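Local coordinates for N-acetyl-L-2,4-diaminobutyric acid deacetylase (Ruegeria pomeroyi, PDB 6TWL), which probably removes the acetyl group from N-acetyl-L-2,4-diaminobutyric acid during ectoine breakdown, as a zinc-dependent hydrolase of the succinylglutamate desuccinylase/aspartoacylase family, at residues 42-47 with 81-86; 265-270 with 282-287. One frame throughout, in Å; residues are numbered along the deposited sequence.

Contact 1 (42-47 with 81-86); sequences VIKNGA and TGRLII
Arg83 and Lys44 lie opposite each other as a non-hydrogen-bonded pair of two antiparallel strands, their side chains on the face that also carries Val42 and Ile85. Starting from CB of Arg83, the chain meets the CB of Lys44 at 4.0 Å, and its CG passes the same carbon and the carbonyl oxygen of Ile43. Arg83 CD comes 4.2 Å from Val42 CG1. The chain then bends at chi3 (59°), which turns the guanidinium between Lys44 NZ over one face and Ile85 CD1 over the other, both offset toward its rim. Arg83 NE and Lys44 NZ are 4.2 Å apart, like charges that probably repel, but NE is hydrogen-bonded to Thr50 OG1 and NH1 to the Leu12 carbonyl. Lys44 in turn rests its CG 3.3 Å from Gly82 O. The backbones are laced by two hydrogen-bonded pairs, Ile43 with Leu84 and Asn45 with Gly82: Leu84 N reaches Ile43 O at 2.8 Å, and Gly82 N reaches Asn45 O at 2.9 Å, almost straight at 178°. At the backbone angles of Gly82 a CB would be jammed against the carbonyl oxygen of Thr81. Within the large mixed sheet, strand 36-45 is flanked by strand 16-24, while strand 82-87 runs parallel to strand 50-54; Leu84 touches Ala51 and Leu53, and Ile86 packs on helix 63-74.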
# COMPACT_ATOMS: atom_id res chain seq x y z
N VAL A 42 -13.54 1.45 13.94
CA VAL A 42 -14.54 2.20 13.19
C VAL A 42 -14.83 3.49 13.95
O VAL A 42 -15.14 3.45 15.15
CB VAL A 42 -15.82 1.39 12.95
CG1 VAL A 42 -16.87 2.26 12.26
CG2 VAL A 42 -15.53 0.16 12.12
N ILE A 43 -14.72 4.62 13.26
CA ILE A 43 -15.05 5.92 13.81
C ILE A 43 -16.08 6.54 12.88
O ILE A 43 -15.76 6.86 11.72
CB ILE A 43 -13.81 6.82 13.95
CG1 ILE A 43 -12.76 6.12 14.82
CG2 ILE A 43 -14.19 8.17 14.54
CD1 ILE A 43 -11.48 6.87 14.91
N LYS A 44 -17.30 6.70 13.36
CA LYS A 44 -18.37 7.30 12.58
C LYS A 44 -19.01 8.43 13.37
O LYS A 44 -19.13 8.36 14.59
CB LYS A 44 -19.43 6.26 12.19
CG LYS A 44 -20.62 6.87 11.43
CD LYS A 44 -21.77 5.90 11.29
CE LYS A 44 -22.72 6.34 10.18
NZ LYS A 44 -22.25 5.90 8.83
N ASN A 45 -19.40 9.48 12.65
CA ASN A 45 -20.04 10.64 13.26
C ASN A 45 -20.73 11.43 12.16
O ASN A 45 -20.22 11.52 11.04
CB ASN A 45 -19.02 11.51 13.99
CG ASN A 45 -19.67 12.61 14.80
OD1 ASN A 45 -20.56 12.35 15.61
ND2 ASN A 45 -19.22 13.84 14.59
N GLY A 46 -21.89 12.00 12.49
CA GLY A 46 -22.64 12.81 11.56
C GLY A 46 -22.88 12.09 10.25
O GLY A 46 -23.08 10.88 10.19
N ALA A 47 -22.83 12.86 9.16
CA ALA A 47 -23.07 12.36 7.82
C ALA A 47 -21.87 12.64 6.93
O ALA A 47 -21.27 13.72 7.00
CB ALA A 47 -24.34 12.98 7.21
N THR A 81 -16.71 13.52 9.89
CA THR A 81 -18.00 13.75 9.24
C THR A 81 -18.11 12.68 8.16
O THR A 81 -17.62 12.87 7.04
CB THR A 81 -18.11 15.16 8.67
OG1 THR A 81 -16.97 15.43 7.84
CG2 THR A 81 -18.18 16.18 9.79
N GLY A 82 -18.74 11.56 8.50
CA GLY A 82 -18.69 10.38 7.66
C GLY A 82 -18.30 9.16 8.46
O GLY A 82 -18.81 8.96 9.57
N ARG A 83 -17.40 8.34 7.93
CA ARG A 83 -17.03 7.12 8.62
C ARG A 83 -15.65 6.66 8.17
O ARG A 83 -15.33 6.70 6.98
CB ARG A 83 -18.06 6.02 8.39
CG ARG A 83 -17.64 4.67 8.93
CD ARG A 83 -18.74 3.63 8.78
NE ARG A 83 -19.13 3.44 7.40
CZ ARG A 83 -19.97 2.49 6.99
NH1 ARG A 83 -20.49 1.65 7.87
NH2 ARG A 83 -20.29 2.38 5.71
N LEU A 84 -14.84 6.23 9.13
CA LEU A 84 -13.54 5.61 8.87
C LEU A 84 -13.59 4.15 9.31
O LEU A 84 -13.99 3.85 10.44
CB LEU A 84 -12.42 6.33 9.62
CG LEU A 84 -12.16 7.81 9.39
CD1 LEU A 84 -11.28 8.36 10.50
CD2 LEU A 84 -11.50 8.01 8.04
N ILE A 85 -13.19 3.25 8.41
CA ILE A 85 -13.00 1.85 8.75
C ILE A 85 -11.52 1.56 8.60
O ILE A 85 -10.98 1.56 7.49
CB ILE A 85 -13.85 0.92 7.86
CG1 ILE A 85 -15.31 1.35 7.90
CG2 ILE A 85 -13.72 -0.52 8.33
CD1 ILE A 85 -16.22 0.53 7.00
N ILE A 86 -10.85 1.33 9.73
CA ILE A 86 -9.39 1.25 9.79
C ILE A 86 -8.99 -0.18 10.08
O ILE A 86 -9.34 -0.73 11.14
CB ILE A 86 -8.83 2.21 10.85
CG1 ILE A 86 -9.29 3.64 10.57
CG2 ILE A 86 -7.31 2.13 10.89
CD1 ILE A 86 -9.13 4.57 11.74

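Contact 2 (265-270 with 282-287); sequences GLFEMM and LLARVW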
# COMPACT_ATOMS: atom_id res chain seq x y z
N GLY A 265 25.42 -12.40 -5.87
CA GLY A 265 26.66 -11.84 -5.39
C GLY A 265 26.42 -10.75 -4.36
O GLY A 265 25.28 -10.51 -3.94
N LEU A 266 27.51 -10.11 -3.97
CA LEU A 266 27.46 -8.96 -3.08
C LEU A 266 27.06 -7.73 -3.88
O LEU A 266 27.63 -7.46 -4.94
CB LEU A 266 28.81 -8.77 -2.39
CG LEU A 266 29.07 -7.55 -1.51
CD1 LEU A 266 28.42 -7.71 -0.15
CD2 LEU A 266 30.58 -7.36 -1.34
N PHE A 267 26.07 -7.00 -3.38
CA PHE A 267 25.37 -5.99 -4.16
C PHE A 267 25.87 -4.60 -3.79
O PHE A 267 25.78 -4.19 -2.63
CB PHE A 267 23.86 -6.10 -3.93
CG PHE A 267 23.04 -5.13 -4.72
CD1 PHE A 267 22.85 -5.32 -6.08
CD2 PHE A 267 22.44 -4.05 -4.11
CE1 PHE A 267 22.09 -4.43 -6.81
CE2 PHE A 267 21.68 -3.16 -4.83
CZ PHE A 267 21.50 -3.35 -6.19
N GLU A 268 26.40 -3.87 -4.78
CA GLU A 268 26.90 -2.51 -4.60
C GLU A 268 26.11 -1.57 -5.50
O GLU A 268 26.33 -1.53 -6.72
CB GLU A 268 28.39 -2.41 -4.89
CG GLU A 268 28.89 -0.96 -4.91
CD GLU A 268 30.34 -0.84 -5.29
OE1 GLU A 268 30.92 -1.82 -5.80
OE2 GLU A 268 30.92 0.25 -5.07
N MET A 269 25.20 -0.80 -4.91
CA MET A 269 24.46 0.19 -5.67
C MET A 269 25.32 1.43 -5.90
O MET A 269 25.98 1.91 -4.98
CB MET A 269 23.18 0.56 -4.94
CG MET A 269 22.45 1.70 -5.62
SD MET A 269 20.71 1.32 -5.73
CE MET A 269 20.59 0.54 -7.34
N MET A 270 25.29 1.95 -7.12
CA MET A 270 26.11 3.10 -7.47
C MET A 270 25.37 4.43 -7.44
O MET A 270 26.03 5.48 -7.47
CB MET A 270 26.75 2.88 -8.85
CG MET A 270 27.52 1.55 -9.01
SD MET A 270 28.83 1.32 -7.80
CE MET A 270 29.89 2.71 -8.18
N LEU A 282 25.54 3.60 -15.02
CA LEU A 282 25.73 2.43 -14.17
C LEU A 282 24.85 2.54 -12.93
O LEU A 282 24.97 3.51 -12.17
CB LEU A 282 27.20 2.29 -13.79
CG LEU A 282 27.60 1.01 -13.05
CD1 LEU A 282 27.45 -0.17 -13.98
CD2 LEU A 282 29.03 1.11 -12.55
N LEU A 283 23.96 1.57 -12.74
CA LEU A 283 23.09 1.55 -11.56
C LEU A 283 23.73 0.82 -10.38
O LEU A 283 23.63 1.30 -9.24
CB LEU A 283 21.76 0.87 -11.89
CG LEU A 283 20.79 1.51 -12.89
CD1 LEU A 283 19.71 0.51 -13.25
CD2 LEU A 283 20.19 2.78 -12.31
N ALA A 284 24.37 -0.31 -10.63
CA ALA A 284 24.81 -1.18 -9.54
C ALA A 284 25.87 -2.14 -10.05
O ALA A 284 25.99 -2.40 -11.25
CB ALA A 284 23.64 -1.96 -8.94
N ARG A 285 26.66 -2.66 -9.11
CA ARG A 285 27.62 -3.72 -9.35
C ARG A 285 27.29 -4.90 -8.45
O ARG A 285 26.84 -4.73 -7.31
CB ARG A 285 29.06 -3.27 -9.08
CG ARG A 285 29.66 -2.37 -10.15
CD ARG A 285 31.03 -1.89 -9.71
NE ARG A 285 31.55 -0.84 -10.58
CZ ARG A 285 32.34 0.14 -10.17
NH1 ARG A 285 32.71 0.21 -8.90
NH2 ARG A 285 32.77 1.05 -11.03
N VAL A 286 27.54 -6.10 -8.96
CA VAL A 286 27.33 -7.34 -8.21
C VAL A 286 28.66 -8.07 -8.16
O VAL A 286 29.14 -8.57 -9.19
CB VAL A 286 26.22 -8.21 -8.82
CG1 VAL A 286 26.08 -9.50 -8.03
CG2 VAL A 286 24.91 -7.45 -8.83
N TRP A 287 29.25 -8.15 -6.97
CA TRP A 287 30.57 -8.76 -6.81
C TRP A 287 30.43 -10.26 -6.62
O TRP A 287 29.71 -10.70 -5.72
CB TRP A 287 31.30 -8.14 -5.64
CG TRP A 287 31.67 -6.74 -5.92
CD1 TRP A 287 30.91 -5.63 -5.70
CD2 TRP A 287 32.89 -6.28 -6.52
NE1 TRP A 287 31.58 -4.50 -6.12
CE2 TRP A 287 32.80 -4.88 -6.62
CE3 TRP A 287 34.05 -6.91 -6.98
CZ2 TRP A 287 33.82 -4.10 -7.17
CZ3 TRP A 287 35.06 -6.14 -7.51
CH2 TRP A 287 34.94 -4.75 -7.60
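Strands 265-269 and 282-287 are antiparallel neighbours at the middle of a four-stranded sheet in the C-terminal part of the chain, lying between strands 315-316 and 297-300. Two hydrogen-bonded pairs hold them: Leu266 with Trp287, and Glu268 with Arg285, whose bonds from Glu268 N to Arg285 O and back from Arg285 N to Glu268 O are both 2.7 Å. Beyond them Met270 N reaches Leu283 O, next to a classic beta bulge that sets Leu283 and Ala284 side by side against Tyr299. On the face of Phe267, Ala284 and Val286, turned toward strand 321-326, Phe267 CE1 lies 3.6 Å from Ala284 CB, with Val286 CG2 at the ring edge near CD1; His311 stacks edge-to-face on the same ring, and Val322 backs Phe267 and Ala284. At Gly265 a side chain would clash with Trp287 O and Val286 CG1, the latter already 3.6 Å from Gly265 CA. The face carrying Leu266, Glu268, Arg285 and Trp287 is mixed. Glu268, with CG anti to the backbone N (chi1 171°) and the chain extended beyond it, runs beside Trp287, its carboxylate turned 25° from the indole plane. Replacing Trp287 by an alanine would probably leave Glu268 OE1 without its indole N-H and Leu266 without the ring beside it. Arg285 NH1 lies 4.1 Å from Glu268 OE1, too far for a salt bridge, while Met270 CE sits over one face of the guanidinium, 3.8 Å from Arg285 NH1. Trp287 NE1 itself meets Glu268 OE1 at 2.8 Å, nearly straight at 169°, the oxygen close to the ring plane.

Contact 1 comes first along the chain, and both its strands are complete well before those of contact 2 begin; the two lie on opposite sides of the chain's centre. Their centres are 48 Å apart and their nearest atoms about 33 Å. Both are antiparallel strand pairs, yet they share no sheet: 42-47 with 81-86 joins strands of the mixed sheet of the catalytic part, which also includes strands 50-54, 139-142 and 204-209, whereas 265-270 with 282-287 joins strands of a separate small sheet of the C-terminal part. Neither borders the zinc-binding residues His58, Glu61 and His144, and each contact ties together strands of its own region alone.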